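PDB 2EJB: flavin prenyltransferase UbiX from Aquifex aeolicus, which probably makes prenylated FMN, the cofactor of UbiD decarboxylases, by joining a dimethylallyl group from dimethylallyl phosphate to N5 and C6 of the flavin. Local coordinates for residues A[6-9]-A[13-16]; A[19-24]-A[31-36]; A[72-77]-A[104-109]; A[120-125]-A[171-176]; A[157-160]-A[164-167]. All blocks are in the same frame, centred on the assembly; numbering follows the deposited sequence.

How the interactions relate
Interactions 1, 2 and 4 lay helices on one parallel, Rossmann-like sheet; interactions 3 and 5 join a 3-10 turn and a loop to helices. Interactions 1 and 2, centres 8 Å apart, use the start and later turns of helix 14-26 and the neighbouring strands 3-8 and 30-35; I8 N and V34 O, 2.8 Å apart, link them. Interaction 3 meets both through I107, on C7 and V34. Interactions 4 and 5, centres 17 Å apart, share helix 162-176. Predicted FMN-binding residues G10 to S12 lie between the segments of interaction 1, S36 within interaction 2; interaction 4 holds K172, predicted to bind dimethylallyl phosphate. Interactions 1, 4 and 5 touch the second subunit.

Interaction 1: A[6-9]-A[13-16]; sequences LCIT and GVIY
I8 and T9 meet V14 in a small, buried van der Waals contact at the C-terminal end of strand 3-8, where the chain turns back into helix 14-26. One branch of valine does the touching. V14 CG1 lies 3.5 Å from the backbone oxygen T9 O, and the same methyl is 4.3 Å from I8 CG2, the short branch of the isoleucine. With chi1 of V14 at -78°, CG1 stands beside its own backbone N, anti to the carbonyl carbon, and is thereby aimed at the strand end. I8 points toward the helix, whereas T9 points away and contributes its carbonyl. This is the first strand-to-helix connection of a beta-alpha-beta unit, strand 3-8, helix 14-26, strand 30-35, in a Rossmann-like sheet. The connecting residues G10, A11 and S12 are predicted to bind FMN, so the contact sits where the two ends of this loop come together. G13 leads into the helix with phi at 116°, where a side chain would collide with the carbonyl oxygen of the residue before and press on Y16 CD2. G13 O accepts from Y16 N at 3.0 Å. On the far side of the strand end, T9 OG1 is gripped by hydrogen bonds to P89 O and S91 N, the latter a predicted FMN-binding residue, while V14 also packs on V42 and L43 of helix 37-45.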
# COMPACT_ATOMS: atom_id res chain seq x y z
N LEU A 6 -17.96 4.55 -10.76
CA LEU A 6 -16.88 3.60 -10.53
C LEU A 6 -16.10 3.36 -11.81
O LEU A 6 -16.65 2.97 -12.84
CB LEU A 6 -17.44 2.26 -10.02
CG LEU A 6 -16.47 1.09 -9.83
CD1 LEU A 6 -15.33 1.47 -8.88
CD2 LEU A 6 -17.23 -0.10 -9.28
N CYS A 7 -14.80 3.61 -11.73
CA CYS A 7 -13.90 3.42 -12.85
C CYS A 7 -12.89 2.34 -12.48
O CYS A 7 -12.31 2.38 -11.39
CB CYS A 7 -13.15 4.72 -13.16
SG CYS A 7 -14.21 6.15 -13.51
N ILE A 8 -12.70 1.38 -13.38
CA ILE A 8 -11.76 0.30 -13.13
C ILE A 8 -10.66 0.37 -14.18
O ILE A 8 -10.91 0.20 -15.38
CB ILE A 8 -12.48 -1.06 -13.20
CG1 ILE A 8 -13.69 -1.03 -12.26
CG2 ILE A 8 -11.53 -2.19 -12.79
CD1 ILE A 8 -14.47 -2.33 -12.19
N THR A 9 -9.44 0.65 -13.73
CA THR A 9 -8.30 0.77 -14.63
C THR A 9 -7.47 -0.50 -14.71
O THR A 9 -7.66 -1.43 -13.93
CB THR A 9 -7.39 1.93 -14.22
OG1 THR A 9 -6.82 1.67 -12.93
CG2 THR A 9 -8.18 3.23 -14.16
N GLY A 13 -4.95 -6.13 -9.41
CA GLY A 13 -5.85 -5.96 -8.29
C GLY A 13 -7.22 -5.50 -8.77
O GLY A 13 -7.99 -4.92 -8.01
N VAL A 14 -7.51 -5.75 -10.05
CA VAL A 14 -8.79 -5.37 -10.61
C VAL A 14 -9.92 -6.02 -9.81
O VAL A 14 -11.07 -5.57 -9.87
CB VAL A 14 -8.92 -5.78 -12.09
CG1 VAL A 14 -8.16 -4.81 -12.97
CG2 VAL A 14 -8.38 -7.19 -12.29
N ILE A 15 -9.58 -7.06 -9.06
CA ILE A 15 -10.56 -7.78 -8.25
C ILE A 15 -11.19 -6.87 -7.20
O ILE A 15 -12.38 -6.99 -6.90
CB ILE A 15 -9.91 -9.00 -7.55
CG1 ILE A 15 -10.98 -9.83 -6.84
CG2 ILE A 15 -8.85 -8.54 -6.57
CD1 ILE A 15 -11.94 -10.53 -7.78
N TYR A 16 -10.40 -5.95 -6.65
CA TYR A 16 -10.91 -5.00 -5.66
C TYR A 16 -12.08 -4.21 -6.25
O TYR A 16 -13.08 -3.97 -5.57
CB TYR A 16 -9.81 -4.02 -5.24
CG TYR A 16 -8.72 -4.63 -4.38
CD1 TYR A 16 -9.00 -5.10 -3.09
CD2 TYR A 16 -7.41 -4.73 -4.84
CE1 TYR A 16 -8.00 -5.64 -2.29
CE2 TYR A 16 -6.40 -5.28 -4.04
CZ TYR A 16 -6.71 -5.73 -2.77
OH TYR A 16 -5.72 -6.27 -1.99

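Interaction 2: A[19-24]-A[31-36]; sequences KLLQVL and VDLVIS
L21 and L24 form the face of helix 19-24 that packs on V31 and L33 of strand 31-35, with no hydrogen bond between the segments. K19 takes no part in the strand contact; its amine K19 NZ bonds Q22 OE1 at 3.0 Å, the donor tilted 22° from the carbonyl plane. One residue on, L20 faces Y86 and V88 of strand 82-90. L21 then splits its two methyls between two strand residues. L21 CD1 rests 3.8 Å from V31 CG1, the side chains lying aslant, and L21 CD2 is 4.2 Å from L33 CD2, crossing at about a right angle. CG of L21 is anti to its backbone N (chi1 171°), which swings the fork over to the strand. One turn later, L24 uses its root, L24 CB meeting V31 CG2 at 3.8 Å, so V31 offers a different methyl to each leucine. The axes of helix 19-24 and strand 31-35 run nearly antiparallel, at 162°, with a closest approach of 10.2 Å, as expected for the helix and second strand of a beta-alpha-beta unit. Strand 3-8 lends L6 to L21 and I4 to L24, and helix 162-176 covers V23 and L24 with L174.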
# COMPACT_ATOMS: atom_id res chain seq x y z
N LYS A 19 -15.28 -6.51 -6.57
CA LYS A 19 -15.90 -6.68 -5.26
C LYS A 19 -16.64 -5.42 -4.82
O LYS A 19 -17.75 -5.49 -4.29
CB LYS A 19 -14.84 -7.05 -4.22
CG LYS A 19 -15.40 -7.39 -2.85
CD LYS A 19 -16.47 -8.47 -2.95
CE LYS A 19 -15.91 -9.76 -3.53
NZ LYS A 19 -16.96 -10.80 -3.71
N LEU A 20 -16.00 -4.27 -5.04
CA LEU A 20 -16.61 -3.00 -4.66
C LEU A 20 -17.90 -2.79 -5.46
O LEU A 20 -18.90 -2.33 -4.92
CB LEU A 20 -15.64 -1.84 -4.94
CG LEU A 20 -16.19 -0.43 -4.75
CD1 LEU A 20 -16.86 -0.31 -3.39
CD2 LEU A 20 -15.06 0.60 -4.89
N LEU A 21 -17.85 -3.15 -6.73
CA LEU A 21 -19.01 -3.02 -7.61
C LEU A 21 -20.16 -3.86 -7.09
O LEU A 21 -21.29 -3.38 -6.97
CB LEU A 21 -18.65 -3.47 -9.03
CG LEU A 21 -19.81 -3.59 -10.02
CD1 LEU A 21 -20.38 -2.22 -10.33
CD2 LEU A 21 -19.31 -4.26 -11.30
N GLN A 22 -19.88 -5.11 -6.78
CA GLN A 22 -20.91 -6.01 -6.29
C GLN A 22 -21.55 -5.46 -5.02
O GLN A 22 -22.77 -5.47 -4.88
CB GLN A 22 -20.32 -7.39 -6.03
CG GLN A 22 -19.72 -8.03 -7.26
CD GLN A 22 -18.91 -9.27 -6.94
OE1 GLN A 22 -18.10 -9.27 -6.02
NE2 GLN A 22 -19.11 -10.32 -7.72
N VAL A 23 -20.72 -4.98 -4.10
CA VAL A 23 -21.25 -4.46 -2.85
C VAL A 23 -22.15 -3.24 -3.05
O VAL A 23 -23.20 -3.14 -2.43
CB VAL A 23 -20.12 -4.11 -1.86
CG1 VAL A 23 -20.70 -3.66 -0.54
CG2 VAL A 23 -19.24 -5.33 -1.65
N LEU A 24 -21.73 -2.32 -3.91
CA LEU A 24 -22.52 -1.12 -4.18
C LEU A 24 -23.92 -1.49 -4.69
O LEU A 24 -24.91 -0.89 -4.28
CB LEU A 24 -21.81 -0.23 -5.20
CG LEU A 24 -20.55 0.46 -4.69
CD1 LEU A 24 -19.91 1.27 -5.80
CD2 LEU A 24 -20.91 1.35 -3.51
N VAL A 31 -25.11 2.43 -10.09
CA VAL A 31 -23.72 2.55 -10.48
C VAL A 31 -23.44 2.80 -11.95
O VAL A 31 -23.92 2.10 -12.83
CB VAL A 31 -22.92 1.30 -10.06
CG1 VAL A 31 -21.45 1.47 -10.41
CG2 VAL A 31 -23.09 1.06 -8.57
N ASP A 32 -22.65 3.84 -12.19
CA ASP A 32 -22.22 4.20 -13.53
C ASP A 32 -20.80 3.64 -13.58
O ASP A 32 -19.92 4.08 -12.84
CB ASP A 32 -22.24 5.72 -13.72
CG ASP A 32 -23.62 6.24 -14.08
OD1 ASP A 32 -24.13 5.86 -15.16
OD2 ASP A 32 -24.20 7.02 -13.30
N LEU A 33 -20.60 2.67 -14.45
CA LEU A 33 -19.31 1.99 -14.56
C LEU A 33 -18.50 2.27 -15.81
O LEU A 33 -19.02 2.31 -16.92
CB LEU A 33 -19.54 0.49 -14.45
CG LEU A 33 -18.34 -0.42 -14.66
CD1 LEU A 33 -17.32 -0.20 -13.54
CD2 LEU A 33 -18.81 -1.87 -14.68
N VAL A 34 -17.20 2.47 -15.61
CA VAL A 34 -16.29 2.70 -16.72
C VAL A 34 -15.20 1.65 -16.57
O VAL A 34 -14.55 1.57 -15.53
CB VAL A 34 -15.62 4.09 -16.67
CG1 VAL A 34 -14.83 4.31 -17.95
CG2 VAL A 34 -16.65 5.19 -16.50
N ILE A 35 -15.01 0.84 -17.61
CA ILE A 35 -13.99 -0.20 -17.58
C ILE A 35 -12.99 -0.00 -18.70
O ILE A 35 -13.36 0.04 -19.88
CB ILE A 35 -14.62 -1.60 -17.75
CG1 ILE A 35 -15.78 -1.76 -16.77
CG2 ILE A 35 -13.56 -2.66 -17.49
CD1 ILE A 35 -16.54 -3.06 -16.93
N SER A 36 -11.72 0.13 -18.34
CA SER A 36 -10.66 0.32 -19.32
C SER A 36 -10.39 -1.01 -20.03
O SER A 36 -10.75 -2.07 -19.51
CB SER A 36 -9.37 0.80 -18.64
OG SER A 36 -8.74 -0.25 -17.94

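Interaction 3: A[72-77]-A[104-109]; sequences PLASGS and KNLIHR
The N-terminal turn of helix 106-117, a helix packed against the Rossmann-like sheet, meets the 3-10 turn 72-74 where L106 and R109 come together on A74. The methyl A74 CB is touched by two residues one helical turn apart: L106 CD1 and R109 CG each lie 3.8 Å from it. Both longer side chains leave with CG anti to the backbone N (chi1 176° for L106, 173° for R109), and R109 then bends at chi2, which takes the guanidinium on past the methyl to the carbonyl. The guanidinium comes edge-on to the carbonyl, with A74 O in its plane; R109 NE donates to A74 O at 3.4 Å in a weak bond. The stronger polar partner of R109 is E112, salt-bridged to NH1. Replacing R109 by an alanine would probably leave E112 without this charged mate and A74 without the CG packing and the weak bond, though L106 would stay on its methyl. L73 points toward the helix but packs on D32 and V34 of strand 30-35, the latter also meeting I107. N105 is the N-cap, and K104 N donates to H108 ND1 at 2.9 Å in the imidazole plane. H108 N donates to N105 OD1 at 2.7 Å, nearly along the C=O axis, and that oxygen also lies 3.1 Å above the plane of the H108 ring, offset toward its rim.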
# COMPACT_ATOMS: atom_id res chain seq x y z
N PRO A 72 -22.49 11.15 -19.67
CA PRO A 72 -22.99 12.14 -18.70
C PRO A 72 -21.92 12.43 -17.66
O PRO A 72 -21.78 13.56 -17.19
CB PRO A 72 -24.19 11.44 -18.09
CG PRO A 72 -24.67 10.55 -19.19
CD PRO A 72 -23.39 9.99 -19.73
N LEU A 73 -21.16 11.40 -17.30
CA LEU A 73 -20.11 11.52 -16.29
C LEU A 73 -19.07 12.57 -16.63
O LEU A 73 -18.35 13.04 -15.74
CB LEU A 73 -19.41 10.18 -16.08
CG LEU A 73 -20.25 8.99 -15.61
CD1 LEU A 73 -19.33 7.80 -15.39
CD2 LEU A 73 -21.01 9.34 -14.32
N ALA A 74 -18.97 12.93 -17.90
CA ALA A 74 -17.98 13.92 -18.32
C ALA A 74 -18.51 15.34 -18.19
O ALA A 74 -17.85 16.30 -18.60
CB ALA A 74 -17.55 13.65 -19.75
N SER A 75 -19.71 15.47 -17.62
CA SER A 75 -20.31 16.79 -17.44
C SER A 75 -20.42 17.13 -15.97
O SER A 75 -21.00 16.36 -15.19
CB SER A 75 -21.70 16.83 -18.08
OG SER A 75 -21.63 16.58 -19.47
N GLY A 76 -19.85 18.27 -15.58
CA GLY A 76 -19.90 18.69 -14.19
C GLY A 76 -21.33 18.85 -13.74
O GLY A 76 -21.70 18.46 -12.62
N SER A 77 -22.16 19.42 -14.61
CA SER A 77 -23.57 19.63 -14.31
C SER A 77 -24.23 18.32 -13.89
O SER A 77 -25.16 18.31 -13.09
CB SER A 77 -24.29 20.20 -15.54
OG SER A 77 -24.10 19.38 -16.67
N LYS A 104 -6.51 11.15 -21.28
CA LYS A 104 -6.38 10.24 -22.41
C LYS A 104 -7.65 9.42 -22.62
O LYS A 104 -7.88 8.89 -23.71
CB LYS A 104 -5.21 9.28 -22.19
CG LYS A 104 -5.01 8.26 -23.31
CD LYS A 104 -3.67 7.57 -23.17
CE LYS A 104 -3.46 6.50 -24.23
NZ LYS A 104 -2.12 5.88 -24.10
N ASN A 105 -8.48 9.32 -21.58
CA ASN A 105 -9.73 8.57 -21.66
C ASN A 105 -10.79 9.22 -20.78
O ASN A 105 -10.53 10.18 -20.06
CB ASN A 105 -9.53 7.12 -21.21
CG ASN A 105 -9.13 7.00 -19.75
OD1 ASN A 105 -9.48 7.85 -18.93
ND2 ASN A 105 -8.41 5.93 -19.40
N LEU A 106 -12.00 8.67 -20.84
CA LEU A 106 -13.12 9.18 -20.05
C LEU A 106 -12.81 9.18 -18.56
O LEU A 106 -13.14 10.13 -17.86
CB LEU A 106 -14.36 8.32 -20.31
CG LEU A 106 -15.61 8.68 -19.48
CD1 LEU A 106 -16.02 10.12 -19.76
CD2 LEU A 106 -16.74 7.72 -19.83
N ILE A 107 -12.17 8.12 -18.10
CA ILE A 107 -11.80 7.98 -16.69
C ILE A 107 -11.00 9.18 -16.19
O ILE A 107 -11.25 9.70 -15.10
CB ILE A 107 -10.98 6.69 -16.46
CG1 ILE A 107 -11.86 5.46 -16.75
CG2 ILE A 107 -10.46 6.63 -15.02
CD1 ILE A 107 -11.16 4.14 -16.50
N HIS A 108 -10.04 9.62 -16.99
CA HIS A 108 -9.22 10.76 -16.60
C HIS A 108 -10.11 11.98 -16.52
O HIS A 108 -10.02 12.77 -15.59
CB HIS A 108 -8.10 10.96 -17.62
CG HIS A 108 -7.23 9.76 -17.80
ND1 HIS A 108 -6.41 9.58 -18.89
CD2 HIS A 108 -7.05 8.67 -17.01
CE1 HIS A 108 -5.76 8.43 -18.76
NE2 HIS A 108 -6.13 7.87 -17.63
N ARG A 109 -11.00 12.12 -17.51
CA ARG A 109 -11.92 13.25 -17.55
C ARG A 109 -12.80 13.30 -16.30
O ARG A 109 -12.99 14.37 -15.71
CB ARG A 109 -12.81 13.15 -18.79
CG ARG A 109 -13.92 14.19 -18.86
CD ARG A 109 -13.37 15.61 -18.94
NE ARG A 109 -14.44 16.61 -18.90
CZ ARG A 109 -14.25 17.92 -18.86
NH1 ARG A 109 -13.02 18.42 -18.85
NH2 ARG A 109 -15.29 18.74 -18.81

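Interaction 4: A[120-125]-A[171-176]; sequences PLVLLV and GKLLDV
V122 and V176 reach toward each other tip to tip, V122 CG2 standing 3.7 Å from V176 CG1, while L173 meets both V122 and L124. V122 and L173 cross obliquely, with V122 CG1 to L173 CD2 at 3.7 Å. L124 and L173 cross at about a right angle instead, and here the fork of L173 faces one methyl: L124 CD1 is 4.1 Å from L173 CD2 and 4.2 Å from L173 CD1. L173 takes chi1 of -71°, CG anti to the carbonyl carbon, which sends its fork to the strand between the two residues it touches. The contact lays helix 162-176 on the sheet of the Rossmann-like fold: the axes of strand 121-125 and helix 171-176 run nearly antiparallel, at 163°, with a closest approach of 9.6 Å. V122 and L124, two apart on the strand, point to the helix, and L173 and V176, three apart, point back; L121 and L123 go to the other face of the sheet. V149 of strand 147-150 touches V122, L124 and L173, widening the apolar layer, and L173 O is bonded by Y86 OH of strand 82-90. On the helix flank K172, predicted to bind dimethylallyl phosphate, sends NZ to A128 O of the second subunit, and P129 of that subunit packs on both K172 and V176.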
# COMPACT_ATOMS: atom_id res chain seq x y z
N PRO A 120 -16.49 14.05 -4.30
CA PRO A 120 -15.56 13.12 -3.68
C PRO A 120 -14.89 12.19 -4.70
O PRO A 120 -15.57 11.58 -5.53
CB PRO A 120 -16.44 12.37 -2.69
CG PRO A 120 -17.43 13.44 -2.25
CD PRO A 120 -17.78 14.09 -3.58
N LEU A 121 -13.57 12.11 -4.63
CA LEU A 121 -12.78 11.27 -5.54
C LEU A 121 -11.93 10.32 -4.70
O LEU A 121 -11.13 10.76 -3.87
CB LEU A 121 -11.88 12.13 -6.42
CG LEU A 121 -10.94 11.37 -7.36
CD1 LEU A 121 -11.75 10.57 -8.40
CD2 LEU A 121 -10.00 12.34 -8.04
N VAL A 122 -12.11 9.02 -4.91
CA VAL A 122 -11.36 8.02 -4.15
C VAL A 122 -10.56 7.08 -5.06
O VAL A 122 -11.11 6.46 -5.96
CB VAL A 122 -12.33 7.19 -3.28
CG1 VAL A 122 -11.54 6.33 -2.30
CG2 VAL A 122 -13.29 8.11 -2.53
N LEU A 123 -9.26 6.98 -4.79
CA LEU A 123 -8.37 6.14 -5.59
C LEU A 123 -7.75 5.01 -4.77
O LEU A 123 -7.36 5.21 -3.62
CB LEU A 123 -7.25 6.99 -6.20
CG LEU A 123 -7.47 7.88 -7.44
CD1 LEU A 123 -8.90 8.36 -7.55
CD2 LEU A 123 -6.48 9.05 -7.38
N LEU A 124 -7.68 3.82 -5.37
CA LEU A 124 -7.06 2.68 -4.69
C LEU A 124 -5.78 2.42 -5.47
O LEU A 124 -5.83 1.94 -6.60
CB LEU A 124 -7.94 1.43 -4.71
CG LEU A 124 -7.32 0.29 -3.89
CD1 LEU A 124 -7.50 0.61 -2.41
CD2 LEU A 124 -7.99 -1.05 -4.21
N VAL A 125 -4.65 2.75 -4.87
CA VAL A 125 -3.36 2.55 -5.53
C VAL A 125 -2.70 1.26 -5.09
O VAL A 125 -2.68 0.92 -3.90
CB VAL A 125 -2.42 3.74 -5.26
CG1 VAL A 125 -1.08 3.49 -5.93
CG2 VAL A 125 -3.04 5.04 -5.78
N GLY A 171 -14.00 -2.46 2.36
CA GLY A 171 -14.66 -1.81 3.47
C GLY A 171 -14.05 -0.45 3.75
O GLY A 171 -14.74 0.50 4.13
N LYS A 172 -12.73 -0.36 3.56
CA LYS A 172 -12.02 0.90 3.76
C LYS A 172 -12.49 1.92 2.74
O LYS A 172 -12.70 3.09 3.06
CB LYS A 172 -10.51 0.68 3.62
CG LYS A 172 -9.78 0.44 4.93
CD LYS A 172 -9.76 1.73 5.75
CE LYS A 172 -8.92 1.59 7.01
NZ LYS A 172 -8.90 2.86 7.80
N LEU A 173 -12.67 1.46 1.50
CA LEU A 173 -13.13 2.34 0.43
C LEU A 173 -14.52 2.87 0.69
O LEU A 173 -14.81 4.04 0.42
CB LEU A 173 -13.09 1.59 -0.89
CG LEU A 173 -11.67 1.33 -1.39
CD1 LEU A 173 -11.68 0.28 -2.49
CD2 LEU A 173 -11.06 2.65 -1.87
N LEU A 174 -15.39 2.02 1.22
CA LEU A 174 -16.75 2.45 1.52
C LEU A 174 -16.76 3.42 2.70
O LEU A 174 -17.52 4.38 2.70
CB LEU A 174 -17.65 1.24 1.79
CG LEU A 174 -18.00 0.46 0.51
CD1 LEU A 174 -18.63 -0.87 0.86
CD2 LEU A 174 -18.93 1.29 -0.37
N ASP A 175 -15.91 3.17 3.69
CA ASP A 175 -15.85 4.06 4.85
C ASP A 175 -15.43 5.46 4.44
O ASP A 175 -15.83 6.44 5.06
CB ASP A 175 -14.86 3.53 5.90
CG ASP A 175 -15.34 2.28 6.58
OD1 ASP A 175 -16.57 2.02 6.57
OD2 ASP A 175 -14.50 1.55 7.16
N VAL A 176 -14.61 5.56 3.39
CA VAL A 176 -14.16 6.86 2.92
C VAL A 176 -15.36 7.74 2.59
O VAL A 176 -15.36 8.94 2.86
CB VAL A 176 -13.27 6.73 1.66
CG1 VAL A 176 -12.96 8.12 1.11
CG2 VAL A 176 -11.98 6.01 2.01

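Interaction 5: A[157-160]-A[164-167]; sequences HKPQ and DMIN
The carboxylate of D164 takes the backbone N-H of Q160 at one oxygen, while the CB at its root lies against the P159 ring. Q160 N donates to D164 OD2 at 2.8 Å, the N-H...O angle being 163°, and OD2 uses its anti lone pair, away from OD1. The planes of the carboxylate and the Q160 amide are turned 37° against each other. The proline ring offers a single corner to the helix: P159 CB is 3.5 Å from D164 CB and 4.1 Å from M165 CG. With chi1 at -71°, D164 puts CG beside its own backbone N, which turns the carboxylate back to the backbone N of Q160. D164 N donates to S161 OG, S161 preceding helix 162-176, so loop and first turn are tied through both side chain and backbone. Exchanging D164 for an alanine would probably leave Q160 N without its acceptor and the loop freer to move off the helix. The loop follows Y156, predicted to bind dimethylallyl phosphate. The contact lies at the dimer interface, P159 packing on I162 and M165 on M165 of the second subunit, while I166 turns to I15, Y16 and K19 of helix 14-26.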
# COMPACT_ATOMS: atom_id res chain seq x y z
N HIS A 157 -8.42 -7.93 11.79
CA HIS A 157 -9.48 -8.92 11.88
C HIS A 157 -9.05 -10.37 11.67
O HIS A 157 -9.88 -11.23 11.40
CB HIS A 157 -10.57 -8.58 10.86
CG HIS A 157 -10.95 -7.13 10.82
ND1 HIS A 157 -11.33 -6.44 11.95
CD2 HIS A 157 -11.02 -6.26 9.80
CE1 HIS A 157 -11.61 -5.19 11.62
NE2 HIS A 157 -11.44 -5.05 10.32
N LYS A 158 -7.75 -10.64 11.80
CA LYS A 158 -7.22 -11.98 11.61
C LYS A 158 -7.83 -12.63 10.37
O LYS A 158 -8.63 -13.56 10.48
CB LYS A 158 -7.52 -12.85 12.85
CG LYS A 158 -6.92 -12.33 14.15
CD LYS A 158 -7.13 -13.32 15.30
CE LYS A 158 -6.64 -12.78 16.63
NZ LYS A 158 -6.81 -13.78 17.72
N PRO A 159 -7.45 -12.15 9.17
CA PRO A 159 -8.01 -12.75 7.95
C PRO A 159 -7.55 -14.19 7.74
O PRO A 159 -6.49 -14.59 8.23
CB PRO A 159 -7.51 -11.81 6.85
CG PRO A 159 -6.20 -11.33 7.40
CD PRO A 159 -6.53 -11.05 8.85
N GLN A 160 -8.36 -14.97 7.03
CA GLN A 160 -8.03 -16.36 6.74
C GLN A 160 -7.84 -16.60 5.24
O GLN A 160 -7.01 -17.42 4.84
CB GLN A 160 -9.12 -17.30 7.27
CG GLN A 160 -9.24 -18.60 6.48
CD GLN A 160 -10.47 -18.64 5.60
OE1 GLN A 160 -11.02 -17.59 5.24
NE2 GLN A 160 -10.92 -19.84 5.24
N ASP A 164 -10.86 -12.40 2.56
CA ASP A 164 -10.96 -11.60 3.77
C ASP A 164 -10.17 -10.30 3.64
O ASP A 164 -10.54 -9.29 4.22
CB ASP A 164 -10.45 -12.38 4.99
CG ASP A 164 -11.38 -13.51 5.39
OD1 ASP A 164 -12.54 -13.51 4.93
OD2 ASP A 164 -10.96 -14.37 6.19
N MET A 165 -9.09 -10.34 2.86
CA MET A 165 -8.29 -9.14 2.66
C MET A 165 -8.93 -8.20 1.64
O MET A 165 -8.84 -6.98 1.76
CB MET A 165 -6.87 -9.52 2.22
CG MET A 165 -6.06 -10.18 3.34
SD MET A 165 -4.33 -10.42 2.91
CE MET A 165 -4.43 -11.95 2.02
N ILE A 166 -9.59 -8.78 0.64
CA ILE A 166 -10.27 -7.99 -0.38
C ILE A 166 -11.41 -7.21 0.27
O ILE A 166 -11.61 -6.03 -0.01
CB ILE A 166 -10.86 -8.89 -1.48
CG1 ILE A 166 -9.74 -9.67 -2.18
CG2 ILE A 166 -11.62 -8.05 -2.48
CD1 ILE A 166 -10.23 -10.65 -3.22
N ASN A 167 -12.16 -7.88 1.14
CA ASN A 167 -13.28 -7.24 1.83
C ASN A 167 -12.79 -6.13 2.74
O ASN A 167 -13.47 -5.12 2.91
CB ASN A 167 -14.07 -8.28 2.63
CG ASN A 167 -14.99 -9.11 1.75
OD1 ASN A 167 -14.74 -9.29 0.56
ND2 ASN A 167 -16.05 -9.64 2.35